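Local structure of PrgZ (Enterococcus faecalis, 4FAJ) at residues K391-A394 against E395-W398. The protein serves as the extracellular, membrane-anchored receptor that binds peptide pheromone and probably takes part in peptide transport across the membrane. Numbering follows the deposited sequence.
Sequences KKQA and EEYW
Gln393 O accepts a hydrogen bond from the backbone N-H of Tyr397, N to O 2.8 Å, the shortest of four consecutive i to i+4 bonds that make these residues the first turns of helix 391-402. The same oxygen lies at the edge of the Tyr397 ring, near its plane, with Tyr397 CD2 3.2 Å away. The Gln393 side chain also comes to this ring, OE1 lying in van der Waals approach 3.8 Å from Tyr397 CE2; the amide and ring planes are inclined by 63°, so the two groups do not stack. A bend at chi2 (-59°) swings OE1 forward, toward the ring one turn later.

One turn apart, Lys391 and Glu395 form a salt bridge whose hydrogen bond, NZ to OE2 at 3.4 Å, is weak. Glu395 runs extended beyond CG (chi2 179°), and its CG passes 3.3 Å from Lys391 O. Ala394 packs against Tyr344 and Ala345 of helix 336-345, while Trp398, which touches Leu438 and Leu441, donates NE1 to Glu439 O. With Lys392 and Glu396 exposed, this is consistent with an amphipathic helix, joined to the fold through buried Ala394 and Trp398. Asp436 offers Lys391 a second, distant carboxylate, so the lysine is probably shared loosely between two acids rather than fixed by one.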
loop_
_atom_site.group_PDB
_atom_site.type_symbol
_atom_site.label_atom_id
_atom_site.label_comp_id
_atom_site.label_asym_id
_atom_site.label_seq_id
_atom_site.Cartn_x
_atom_site.Cartn_y
_atom_site.Cartn_z
ATOM N N LYS A 391 -15.074 -5.464 26.265
ATOM C CA LYS A 391 -14.603 -4.562 27.331
ATOM C C LYS A 391 -14.195 -5.310 28.609
ATOM O O LYS A 391 -13.134 -5.052 29.168
ATOM C CB LYS A 391 -15.701 -3.533 27.640
ATOM C CG LYS A 391 -15.408 -2.571 28.776
ATOM C CD LYS A 391 -15.264 -1.149 28.299
ATOM C CE LYS A 391 -14.706 -0.252 29.408
ATOM N NZ LYS A 391 -15.702 -0.003 30.461
ATOM N N LYS A 392 -15.021 -6.252 29.056
ATOM C CA LYS A 392 -14.705 -6.989 30.292
ATOM C C LYS A 392 -13.416 -7.804 30.153
ATOM O O LYS A 392 -12.602 -7.813 31.070
ATOM C CB LYS A 392 -15.867 -7.881 30.748
ATOM C CG LYS A 392 -16.971 -7.133 31.527
ATOM C CD LYS A 392 -17.816 -6.270 30.596
ATOM C CE LYS A 392 -18.900 -5.479 31.274
ATOM N NZ LYS A 392 -19.211 -4.291 30.418
ATOM N N GLN A 393 -13.203 -8.460 29.013
ATOM C CA GLN A 393 -11.938 -9.195 28.798
ATOM C C GLN A 393 -10.722 -8.254 28.701
ATOM O O GLN A 393 -9.644 -8.582 29.186
ATOM C CB GLN A 393 -12.005 -10.113 27.562
ATOM C CG GLN A 393 -12.754 -11.441 27.798
ATOM C CD GLN A 393 -12.151 -12.285 28.905
ATOM O OE1 GLN A 393 -10.971 -12.145 29.256
ATOM N NE2 GLN A 393 -12.965 -13.167 29.475
ATOM N N ALA A 394 -10.910 -7.091 28.089
ATOM C CA ALA A 394 -9.878 -6.055 28.036
ATOM C C ALA A 394 -9.433 -5.688 29.440
ATOM O O ALA A 394 -8.246 -5.695 29.741
ATOM C CB ALA A 394 -10.392 -4.815 27.307
ATOM N N GLU A 395 -10.404 -5.385 30.294
ATOM C CA GLU A 395 -10.147 -5.000 31.685
ATOM C C GLU A 395 -9.412 -6.107 32.423
ATOM O O GLU A 395 -8.480 -5.856 33.182
ATOM C CB GLU A 395 -11.460 -4.678 32.401
ATOM C CG GLU A 395 -12.171 -3.429 31.863
ATOM C CD GLU A 395 -13.490 -3.134 32.578
ATOM O OE1 GLU A 395 -14.118 -4.078 33.109
ATOM O OE2 GLU A 395 -13.899 -1.957 32.594
ATOM N N GLU A 396 -9.823 -7.344 32.186
ATOM C CA GLU A 396 -9.205 -8.472 32.850
ATOM C C GLU A 396 -7.799 -8.807 32.367
ATOM O O GLU A 396 -6.950 -9.187 33.173
ATOM C CB GLU A 396 -10.109 -9.691 32.745
ATOM C CG GLU A 396 -11.417 -9.479 33.497
ATOM C CD GLU A 396 -12.003 -10.755 34.018
ATOM O OE1 GLU A 396 -11.583 -11.837 33.557
ATOM O OE2 GLU A 396 -12.883 -10.673 34.894
ATOM N N TYR A 397 -7.537 -8.682 31.068
ATOM C CA TYR A 397 -6.181 -8.881 30.560
ATOM C C TYR A 397 -5.244 -7.786 31.095
ATOM O O TYR A 397 -4.072 -8.042 31.375
ATOM C CB TYR A 397 -6.147 -8.901 29.029
ATOM C CG TYR A 397 -6.347 -10.285 28.438
ATOM C CD1 TYR A 397 -5.341 -11.243 28.507
ATOM C CD2 TYR A 397 -7.532 -10.628 27.808
ATOM C CE1 TYR A 397 -5.506 -12.507 27.958
ATOM C CE2 TYR A 397 -7.712 -11.894 27.250
ATOM C CZ TYR A 397 -6.705 -12.824 27.329
ATOM O OH TYR A 397 -6.901 -14.067 26.774
ATOM N N TRP A 398 -5.778 -6.580 31.237
ATOM C CA TRP A 398 -5.019 -5.461 31.788
ATOM C C TRP A 398 -4.664 -5.721 33.257
ATOM O O TRP A 398 -3.523 -5.522 33.653
ATOM C CB TRP A 398 -5.808 -4.160 31.627
ATOM C CG TRP A 398 -5.130 -2.934 32.169
ATOM C CD1 TRP A 398 -5.591 -2.121 33.166
ATOM C CD2 TRP A 398 -3.877 -2.377 31.744
ATOM N NE1 TRP A 398 -4.706 -1.094 33.385
ATOM C CE2 TRP A 398 -3.644 -1.227 32.533
ATOM C CE3 TRP A 398 -2.932 -2.736 30.780
ATOM C CZ2 TRP A 398 -2.500 -0.432 32.384
ATOM C CZ3 TRP A 398 -1.789 -1.941 30.631
ATOM C CH2 TRP A 398 -1.588 -0.805 31.430
#